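PDB 3OA0: lipopolysaccharide biosynthesis protein wbpB from Thermus thermophilus HB27, which probably uses NAD to oxidise the UDP-linked N-acetylglucosaminuronic acid sugar that it binds, an early step in making a sugar for lipopolysaccharide. Local coordinates for residues A[155-160]-A[244-249]; A[182-187]-A[225-230]. All coordinates share one frame; numbering follows the deposited sequence.

Contact 1: A[155-160]-A[244-249]. With HP7 ((2S,3S,4R,5R,6R)-5-acetamido-6-[[[(2R,3S,4R,5R)-5-(2,4-dioxopyrimidin-1-yl)-3,4-dihydroxy-oxolan-2-yl]methoxy-hydroxy-phosphoryl]oxy-hydroxy-phosphoryl]oxy-3,4-dihydroxy-oxane-2-carboxylic acid), chain F.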
loop_
_atom_site.group_PDB
_atom_site.type_symbol
_atom_site.label_atom_id
_atom_site.label_comp_id
_atom_site.label_asym_id
_atom_site.label_seq_id
_atom_site.Cartn_x
_atom_site.Cartn_y
_atom_site.Cartn_z
ATOM N N VAL A 155 31.259 28.833 -5.454
ATOM C CA VAL A 155 31.199 27.448 -5.894
ATOM C C VAL A 155 30.504 26.619 -4.803
ATOM O O VAL A 155 30.906 26.606 -3.629
ATOM C CB VAL A 155 32.605 26.884 -6.151
ATOM C CG1 VAL A 155 32.582 25.419 -6.576
ATOM C CG2 VAL A 155 33.384 27.791 -7.155
ATOM N N LEU A 156 29.417 25.958 -5.181
ATOM C CA LEU A 156 28.642 25.200 -4.190
ATOM C C LEU A 156 28.695 23.732 -4.601
ATOM O O LEU A 156 28.383 23.388 -5.761
ATOM C CB LEU A 156 27.168 25.618 -4.226
ATOM C CG LEU A 156 26.429 24.797 -3.172
ATOM C CD1 LEU A 156 25.897 25.751 -2.113
ATOM C CD2 LEU A 156 25.356 23.974 -3.778
ATOM N N THR A 157 29.069 22.879 -3.658
ATOM C CA THR A 157 29.144 21.457 -3.983
ATOM C C THR A 157 28.419 20.668 -2.905
ATOM O O THR A 157 28.615 20.867 -1.704
ATOM C CB THR A 157 30.603 20.981 -4.006
ATOM O OG1 THR A 157 31.332 21.789 -4.945
ATOM C CG2 THR A 157 30.656 19.523 -4.487
ATOM N N TYR A 158 27.519 19.799 -3.325
ATOM C CA TYR A 158 26.927 18.950 -2.336
ATOM C C TYR A 158 26.752 17.537 -2.839
ATOM O O TYR A 158 26.038 17.314 -3.819
ATOM C CB TYR A 158 25.600 19.527 -1.904
ATOM C CG TYR A 158 24.951 18.670 -0.870
ATOM C CD1 TYR A 158 25.701 18.165 0.190
ATOM C CD2 TYR A 158 23.602 18.370 -0.942
ATOM C CE1 TYR A 158 25.117 17.402 1.187
ATOM C CE2 TYR A 158 23.016 17.561 0.021
ATOM C CZ TYR A 158 23.782 17.087 1.084
ATOM O OH TYR A 158 23.204 16.295 2.039
ATOM N N VAL A 159 27.420 16.605 -2.156
ATOM C CA VAL A 159 27.432 15.199 -2.542
ATOM C C VAL A 159 27.010 14.420 -1.320
ATOM O O VAL A 159 27.641 14.526 -0.269
ATOM C CB VAL A 159 28.854 14.750 -2.835
ATOM C CG1 VAL A 159 28.871 13.269 -3.195
ATOM C CG2 VAL A 159 29.442 15.576 -3.959
ATOM N N THR A 160 25.928 13.656 -1.430
ATOM C CA THR A 160 25.381 13.014 -0.242
ATOM C C THR A 160 25.004 11.607 -0.639
ATOM O O THR A 160 23.966 11.418 -1.272
ATOM C CB THR A 160 24.190 13.821 0.299
ATOM O OG1 THR A 160 23.806 13.259 1.548
ATOM C CG2 THR A 160 22.980 13.856 -0.641
ATOM N N ARG A 244 31.293 9.510 2.894
ATOM C CA ARG A 244 30.173 9.291 1.976
ATOM C C ARG A 244 29.534 10.590 1.481
ATOM O O ARG A 244 28.600 10.578 0.680
ATOM C CB ARG A 244 29.049 8.522 2.696
ATOM C CG ARG A 244 29.465 7.391 3.632
ATOM C CD ARG A 244 28.258 6.554 4.094
ATOM N NE ARG A 244 27.451 6.078 2.969
ATOM C CZ ARG A 244 26.286 6.599 2.605
ATOM N NH1 ARG A 244 25.757 7.597 3.298
ATOM N NH2 ARG A 244 25.642 6.114 1.555
ATOM N N THR A 245 29.943 11.711 2.053
ATOM C CA THR A 245 29.319 12.986 1.734
ATOM C C THR A 245 30.402 14.045 1.644
ATOM O O THR A 245 31.579 13.760 1.865
ATOM C CB THR A 245 28.396 13.426 2.849
ATOM O OG1 THR A 245 28.011 12.252 3.541
ATOM C CG2 THR A 245 27.143 14.061 2.290
ATOM N N TYR A 246 29.964 15.269 1.357
ATOM C CA TYR A 246 30.838 16.416 1.159
ATOM C C TYR A 246 29.917 17.580 0.780
ATOM O O TYR A 246 29.132 17.499 -0.179
ATOM C CB TYR A 246 31.859 16.140 0.061
ATOM C CG TYR A 246 32.767 17.324 -0.237
ATOM C CD1 TYR A 246 33.541 17.905 0.767
ATOM C CD2 TYR A 246 32.841 17.867 -1.517
ATOM C CE1 TYR A 246 34.379 18.993 0.503
ATOM C CE2 TYR A 246 33.676 18.948 -1.795
ATOM C CZ TYR A 246 34.433 19.508 -0.782
ATOM O OH TYR A 246 35.260 20.569 -1.060
ATOM N N ARG A 247 29.928 18.583 1.654
ATOM C CA ARG A 247 29.371 19.897 1.386
ATOM C C ARG A 247 30.567 20.865 1.257
ATOM O O ARG A 247 31.664 20.591 1.752
ATOM C CB ARG A 247 28.398 20.307 2.490
ATOM C CG ARG A 247 28.679 21.691 3.088
ATOM C CD ARG A 247 29.644 21.770 4.315
ATOM N NE ARG A 247 28.986 21.788 5.632
ATOM C CZ ARG A 247 27.763 21.300 5.867
ATOM N NH1 ARG A 247 27.041 20.740 4.898
ATOM N NH2 ARG A 247 27.233 21.375 7.078
ATOM N N SER A 248 30.374 21.981 0.560
ATOM C CA SER A 248 31.407 23.010 0.449
ATOM C C SER A 248 30.668 24.129 -0.252
ATOM O O SER A 248 30.076 23.925 -1.310
ATOM C CB SER A 248 32.567 22.502 -0.402
ATOM O OG SER A 248 33.283 23.567 -1.019
ATOM N N ILE A 249 30.575 25.265 0.416
ATOM C CA ILE A 249 30.261 26.507 -0.251
ATOM C C ILE A 249 31.525 27.361 -0.119
ATOM O O ILE A 249 31.983 27.605 0.995
ATOM C CB ILE A 249 29.108 27.256 0.423
ATOM C CG1 ILE A 249 27.828 26.418 0.367
ATOM C CG2 ILE A 249 28.926 28.620 -0.273
ATOM C CD1 ILE A 249 26.661 26.934 1.218
HETATM N N1 HP7 F . 19.732 9.527 5.856
HETATM C C2 HP7 F . 18.790 8.627 6.117
HETATM O O2 HP7 F . 19.010 7.699 6.932
HETATM N N3 HP7 F . 17.616 8.732 5.476
HETATM C C4 HP7 F . 17.308 9.693 4.572
HETATM O O4 HP7 F . 16.166 9.699 4.035
HETATM C C5 HP7 F . 18.297 10.631 4.297
HETATM C C6 HP7 F . 19.517 10.518 4.977
HETATM P PA HP7 F . 22.875 13.484 5.821
HETATM P PB HP7 F . 20.412 14.920 5.877
HETATM O "O'P" HP7 F . 18.917 12.530 1.007
HETATM O "O'Q" HP7 F . 16.781 12.339 1.036
HETATM C "C1'" HP7 F . 19.295 15.533 3.544
HETATM O O1A HP7 F . 23.415 12.900 4.539
HETATM O O1B HP7 F . 21.097 16.247 5.616
HETATM C C1C HP7 F . 20.927 9.285 6.669
HETATM C "C2'" HP7 F . 18.370 16.732 3.327
HETATM N "N2'" HP7 F . 18.660 17.772 4.314
HETATM O O2A HP7 F . 23.396 14.802 6.345
HETATM O O2B HP7 F . 19.980 14.575 7.291
HETATM C C2C HP7 F . 22.242 9.629 5.996
HETATM O O2C HP7 F . 22.757 8.416 5.449
HETATM C "C3'" HP7 F . 16.908 16.335 3.096
HETATM O "O3'" HP7 F . 16.163 17.487 2.665
HETATM O O3A HP7 F . 21.304 13.629 5.487
HETATM O O3B HP7 F . 19.176 14.909 4.830
HETATM C C3C HP7 F . 23.098 10.076 7.167
HETATM O O3C HP7 F . 23.723 8.914 7.715
HETATM C "C4'" HP7 F . 16.808 15.197 2.071
HETATM O "O4'" HP7 F . 15.464 14.706 1.930
HETATM C C4C HP7 F . 22.125 10.614 8.201
HETATM O O4C HP7 F . 20.875 9.971 7.930
HETATM C "C5'" HP7 F . 17.763 14.055 2.430
HETATM O "O5'" HP7 F . 19.073 14.614 2.473
HETATM C C5C HP7 F . 22.081 12.118 7.977
HETATM O O5C HP7 F . 23.065 12.375 6.974
HETATM C "C6'" HP7 F . 17.812 12.914 1.446
HETATM C "C7'" HP7 F . 19.841 18.403 4.284
HETATM O "O7'" HP7 F . 20.604 18.225 3.348
HETATM C "C8'" HP7 F . 20.287 19.336 5.373
HETATM O O HOH W 1 33.168 25.048 -3.250
#
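Thr157 pairs with Ser248, and Val159 with Tyr246, along two antiparallel neighbouring strands, and these hydrogen-bonded pairs carry the backbone ladder. In each pair one amide makes a short, nearly straight bond: Thr157 N lies 2.8 Å from Ser248 O, with 165° at the hydrogen, and Val159 N lies equally near Tyr246 O. The return bond from Ser248 N to Thr157 O is longer, 3.1 Å, bent and weak. Between the rungs, CA-H groups lean on carbonyls, as Arg247 CA does on Thr157 O. At the far end a water donates to both Val155 O and Ser248 OG, a hydroxyl that also bonds Glu255.

Apolar contacts differ on the two faces. Leu156 and Ile249 run side by side, and Leu156 CD1 presses on Ile249 CG1 at 3.2 Å, tighter than usual; helix 186-196 packs over both. On the other face, where Thr157 OG1 turns to His308, the methyl CG2 is anti to the backbone N and meets the Tyr246 ring obliquely, 4.0 Å from CD2.

On the Leu156 face, Tyr158 and Thr160 lead to the bound nucleotide sugar HP7. Tyr158 CG is also anti to its N (chi1 -180°), which brings the ring slantwise across the Arg247 stem, Tyr158 CD1 to Arg247 CB being 4.1 Å. Its OH is weakly hydrogen-bonded to Thr160 OG1, which stands 3.0 Å from the diphosphate oxygen O1A of HP7. The Arg247 chain bends twice and carries its guanidinium to Phe258, bonding the carbonyl and lying against the ring. Tyr158, Thr160 and Arg247 are all 2-oxoglutarate-binding residues, so this strand pair forms part of the substrate site on the sheet of the C-terminal alpha/beta domain of a Gfo/Idh/MocA-type oxidoreductase.

Contact 2: A[182-187]-A[225-230]. With HP7 ((2S,3S,4R,5R,6R)-5-acetamido-6-[[[(2R,3S,4R,5R)-5-(2,4-dioxopyrimidin-1-yl)-3,4-dihydroxy-oxolan-2-yl]methoxy-hydroxy-phosphoryl]oxy-hydroxy-phosphoryl]oxy-3,4-dihydroxy-oxane-2-carboxylic acid), chain F.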
loop_
_atom_site.group_PDB
_atom_site.type_symbol
_atom_site.label_atom_id
_atom_site.label_comp_id
_atom_site.label_asym_id
_atom_site.label_seq_id
_atom_site.Cartn_x
_atom_site.Cartn_y
_atom_site.Cartn_z
ATOM N N THR A 182 15.582 19.498 -6.565
ATOM C CA THR A 182 14.600 19.867 -5.521
ATOM C C THR A 182 14.928 19.108 -4.238
ATOM O O THR A 182 15.215 19.685 -3.183
ATOM C CB THR A 182 13.149 19.624 -5.944
ATOM O OG1 THR A 182 12.813 20.471 -7.057
ATOM C CG2 THR A 182 12.139 19.977 -4.829
ATOM N N ASN A 183 14.947 17.782 -4.336
ATOM C CA ASN A 183 14.928 17.019 -3.099
ATOM C C ASN A 183 16.271 17.069 -2.377
ATOM O O ASN A 183 16.300 17.172 -1.159
ATOM C CB ASN A 183 14.510 15.569 -3.332
ATOM C CG ASN A 183 14.354 14.811 -2.024
ATOM O OD1 ASN A 183 13.453 15.119 -1.252
ATOM N ND2 ASN A 183 15.266 13.887 -1.749
ATOM N N ILE A 184 17.403 16.969 -3.052
ATOM C CA ILE A 184 18.577 17.189 -2.226
ATOM C C ILE A 184 19.162 18.593 -2.326
ATOM O O ILE A 184 20.140 18.868 -1.620
ATOM C CB ILE A 184 19.692 16.183 -2.474
ATOM C CG1 ILE A 184 20.397 16.477 -3.789
ATOM C CG2 ILE A 184 19.175 14.730 -2.438
ATOM C CD1 ILE A 184 21.874 16.220 -3.656
ATOM N N GLY A 185 18.598 19.442 -3.191
ATOM C CA GLY A 185 19.148 20.778 -3.463
ATOM C C GLY A 185 18.398 21.955 -2.852
ATOM O O GLY A 185 18.990 23.007 -2.535
ATOM N N ILE A 186 17.093 21.775 -2.671
ATOM C CA ILE A 186 16.271 22.897 -2.269
ATOM C C ILE A 186 16.907 23.691 -1.139
ATOM O O ILE A 186 16.850 24.903 -1.158
ATOM C CB ILE A 186 14.822 22.512 -1.924
ATOM C CG1 ILE A 186 14.004 23.782 -1.740
ATOM C CG2 ILE A 186 14.770 21.683 -0.630
ATOM C CD1 ILE A 186 13.800 24.538 -3.015
ATOM N N HIS A 187 17.557 23.085 -0.164
ATOM C CA HIS A 187 18.003 23.905 0.964
ATOM C C HIS A 187 19.189 24.827 0.606
ATOM O O HIS A 187 19.396 25.882 1.250
ATOM C CB HIS A 187 18.250 23.024 2.208
ATOM C CG HIS A 187 19.161 21.882 1.905
ATOM N ND1 HIS A 187 20.348 21.666 2.573
ATOM C CD2 HIS A 187 19.101 20.952 0.926
ATOM C CE1 HIS A 187 20.990 20.654 2.017
ATOM N NE2 HIS A 187 20.248 20.195 1.022
ATOM N N TRP A 225 27.181 25.419 -9.390
ATOM C CA TRP A 225 26.724 24.471 -8.368
ATOM C C TRP A 225 26.737 23.045 -8.886
ATOM O O TRP A 225 26.523 22.844 -10.095
ATOM C CB TRP A 225 25.304 24.774 -7.866
ATOM C CG TRP A 225 24.238 24.933 -8.952
ATOM C CD1 TRP A 225 23.930 26.086 -9.664
ATOM C CD2 TRP A 225 23.372 23.915 -9.470
ATOM N NE1 TRP A 225 22.949 25.823 -10.585
ATOM C CE2 TRP A 225 22.573 24.511 -10.466
ATOM C CE3 TRP A 225 23.170 22.563 -9.151
ATOM C CZ2 TRP A 225 21.578 23.802 -11.159
ATOM C CZ3 TRP A 225 22.197 21.856 -9.857
ATOM C CH2 TRP A 225 21.418 22.481 -10.853
ATOM N N PHE A 226 26.935 22.080 -7.980
ATOM C CA PHE A 226 27.019 20.645 -8.341
ATOM C C PHE A 226 26.405 19.852 -7.199
ATOM O O PHE A 226 26.803 20.044 -6.038
ATOM C CB PHE A 226 28.476 20.189 -8.456
ATOM C CG PHE A 226 28.660 18.718 -8.827
ATOM C CD1 PHE A 226 28.770 18.329 -10.152
ATOM C CD2 PHE A 226 28.756 17.744 -7.851
ATOM C CE1 PHE A 226 28.972 16.986 -10.496
ATOM C CE2 PHE A 226 28.950 16.421 -8.186
ATOM C CZ PHE A 226 29.060 16.031 -9.500
ATOM N N LEU A 227 25.433 19.013 -7.533
ATOM C CA LEU A 227 24.718 18.214 -6.550
ATOM C C LEU A 227 24.752 16.764 -6.978
ATOM O O LEU A 227 24.385 16.464 -8.116
ATOM C CB LEU A 227 23.220 18.588 -6.536
ATOM C CG LEU A 227 22.909 20.023 -6.111
ATOM C CD1 LEU A 227 21.415 20.391 -6.329
ATOM C CD2 LEU A 227 23.368 20.327 -4.684
ATOM N N SER A 228 25.075 15.866 -6.047
ATOM C CA SER A 228 25.119 14.439 -6.386
ATOM C C SER A 228 24.722 13.496 -5.239
ATOM O O SER A 228 24.923 13.753 -4.033
ATOM C CB SER A 228 26.466 14.068 -7.022
ATOM O OG SER A 228 26.455 12.725 -7.513
ATOM N N ILE A 229 24.064 12.414 -5.632
ATOM C CA ILE A 229 23.854 11.312 -4.701
ATOM C C ILE A 229 24.844 10.169 -4.923
ATOM O O ILE A 229 24.716 9.123 -4.306
ATOM C CB ILE A 229 22.399 10.757 -4.709
ATOM C CG1 ILE A 229 22.033 10.291 -6.121
ATOM C CG2 ILE A 229 21.422 11.785 -4.084
ATOM C CD1 ILE A 229 20.766 9.388 -6.269
ATOM N N ASP A 230 25.818 10.335 -5.802
ATOM C CA ASP A 230 26.827 9.290 -5.997
ATOM C C ASP A 230 28.092 9.587 -5.193
ATOM O O ASP A 230 28.826 10.526 -5.535
ATOM C CB ASP A 230 27.192 9.219 -7.463
ATOM C CG ASP A 230 28.251 8.176 -7.716
ATOM O OD1 ASP A 230 28.775 7.666 -6.699
ATOM O OD2 ASP A 230 28.550 7.925 -8.899
HETATM N N1 HP7 F . 19.732 9.527 5.856
HETATM C C2 HP7 F . 18.790 8.627 6.117
HETATM O O2 HP7 F . 19.010 7.699 6.932
HETATM N N3 HP7 F . 17.616 8.732 5.476
HETATM C C4 HP7 F . 17.308 9.693 4.572
HETATM O O4 HP7 F . 16.166 9.699 4.035
HETATM C C5 HP7 F . 18.297 10.631 4.297
HETATM C C6 HP7 F . 19.517 10.518 4.977
HETATM P PA HP7 F . 22.875 13.484 5.821
HETATM P PB HP7 F . 20.412 14.920 5.877
HETATM O "O'P" HP7 F . 18.917 12.530 1.007
HETATM O "O'Q" HP7 F . 16.781 12.339 1.036
HETATM C "C1'" HP7 F . 19.295 15.533 3.544
HETATM O O1A HP7 F . 23.415 12.900 4.539
HETATM O O1B HP7 F . 21.097 16.247 5.616
HETATM C C1C HP7 F . 20.927 9.285 6.669
HETATM C "C2'" HP7 F . 18.370 16.732 3.327
HETATM N "N2'" HP7 F . 18.660 17.772 4.314
HETATM O O2A HP7 F . 23.396 14.802 6.345
HETATM O O2B HP7 F . 19.980 14.575 7.291
HETATM C C2C HP7 F . 22.242 9.629 5.996
HETATM O O2C HP7 F . 22.757 8.416 5.449
HETATM C "C3'" HP7 F . 16.908 16.335 3.096
HETATM O "O3'" HP7 F . 16.163 17.487 2.665
HETATM O O3A HP7 F . 21.304 13.629 5.487
HETATM O O3B HP7 F . 19.176 14.909 4.830
HETATM C C3C HP7 F . 23.098 10.076 7.167
HETATM O O3C HP7 F . 23.723 8.914 7.715
HETATM C "C4'" HP7 F . 16.808 15.197 2.071
HETATM O "O4'" HP7 F . 15.464 14.706 1.930
HETATM C C4C HP7 F . 22.125 10.614 8.201
HETATM O O4C HP7 F . 20.875 9.971 7.930
HETATM C "C5'" HP7 F . 17.763 14.055 2.430
HETATM O "O5'" HP7 F . 19.073 14.614 2.473
HETATM C C5C HP7 F . 22.081 12.118 7.977
HETATM O O5C HP7 F . 23.065 12.375 6.974
HETATM C "C6'" HP7 F . 17.812 12.914 1.446
HETATM C "C7'" HP7 F . 19.841 18.403 4.284
HETATM O "O7'" HP7 F . 20.604 18.225 3.348
HETATM C "C8'" HP7 F . 20.287 19.336 5.373
#
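Ser228 OG is gripped by two partners: it accepts from Asp230 N at 3.0 Å, a nearly straight bond of 165° that closes an ST turn, and it is hydrogen-bonded to the carbonyl of Thr210. The hydroxyl thereby fixes the chain as strand 221-228 ends, while the carbonyl of the same residue, Ser228 O, comes within 3.9 Å of Ile184 CD1. That methyl also rests on Leu227 CB, 4.0 Å away, the two side chains passing one another head to tail. At the other branch, Ile184 CG2 meets Ile229 CG2 where the chains run across one another. No hydrogen bond joins the segments; the contact is mostly buried hydrocarbon packing. It illustrates how, in the alpha/beta domain, the Ile184-Gly185 corner of segment 182-187 is seated against a strand of the sheet. Gly185 belongs to this fit: its CA lies 3.7 Å from Leu227 CD1, and a beta carbon would collide with that methyl.

On the ligand side, the His187 side chain sits at chi1 53°, between its own backbone N and carbonyl carbon, and thus folds back so that NE2 donates to Ile184 O at 3.0 Å, from above the carbonyl plane. The acetamide carbon C7' of HP7 lies over one face of the ring, offset toward the rim. Were His187 replaced by an alanine, Ile184 O would probably lose its imidazole donor and the acetamide the flat surface beneath it. Nearby, Asn183, an NAD-binding residue that touches the dinucleotide, has its amide held by Asn82 and Tyr166.

In the fold
The two contacts show one principle at two depths of the same domain: a strand pair builds the sheet, and segment 182-187 is packed onto it. Both reach the mixed sheet through the neighbouring strands 152-160 and 221-228, joined where Thr160 N approaches Ser228 O at 2.8 Å, a probable hydrogen bond. Contact 1 is partly buried and held chiefly by backbone bonds, with water at one end; contact 2 is buried, closer to the centre of the chain, without a hydrogen bond across its segments and mostly hydrocarbon packing. Tyr158 links them by packing its CE2 against Ile184 O. Both border HP7, contact 1 near its diphosphate, contact 2 at its acetamide.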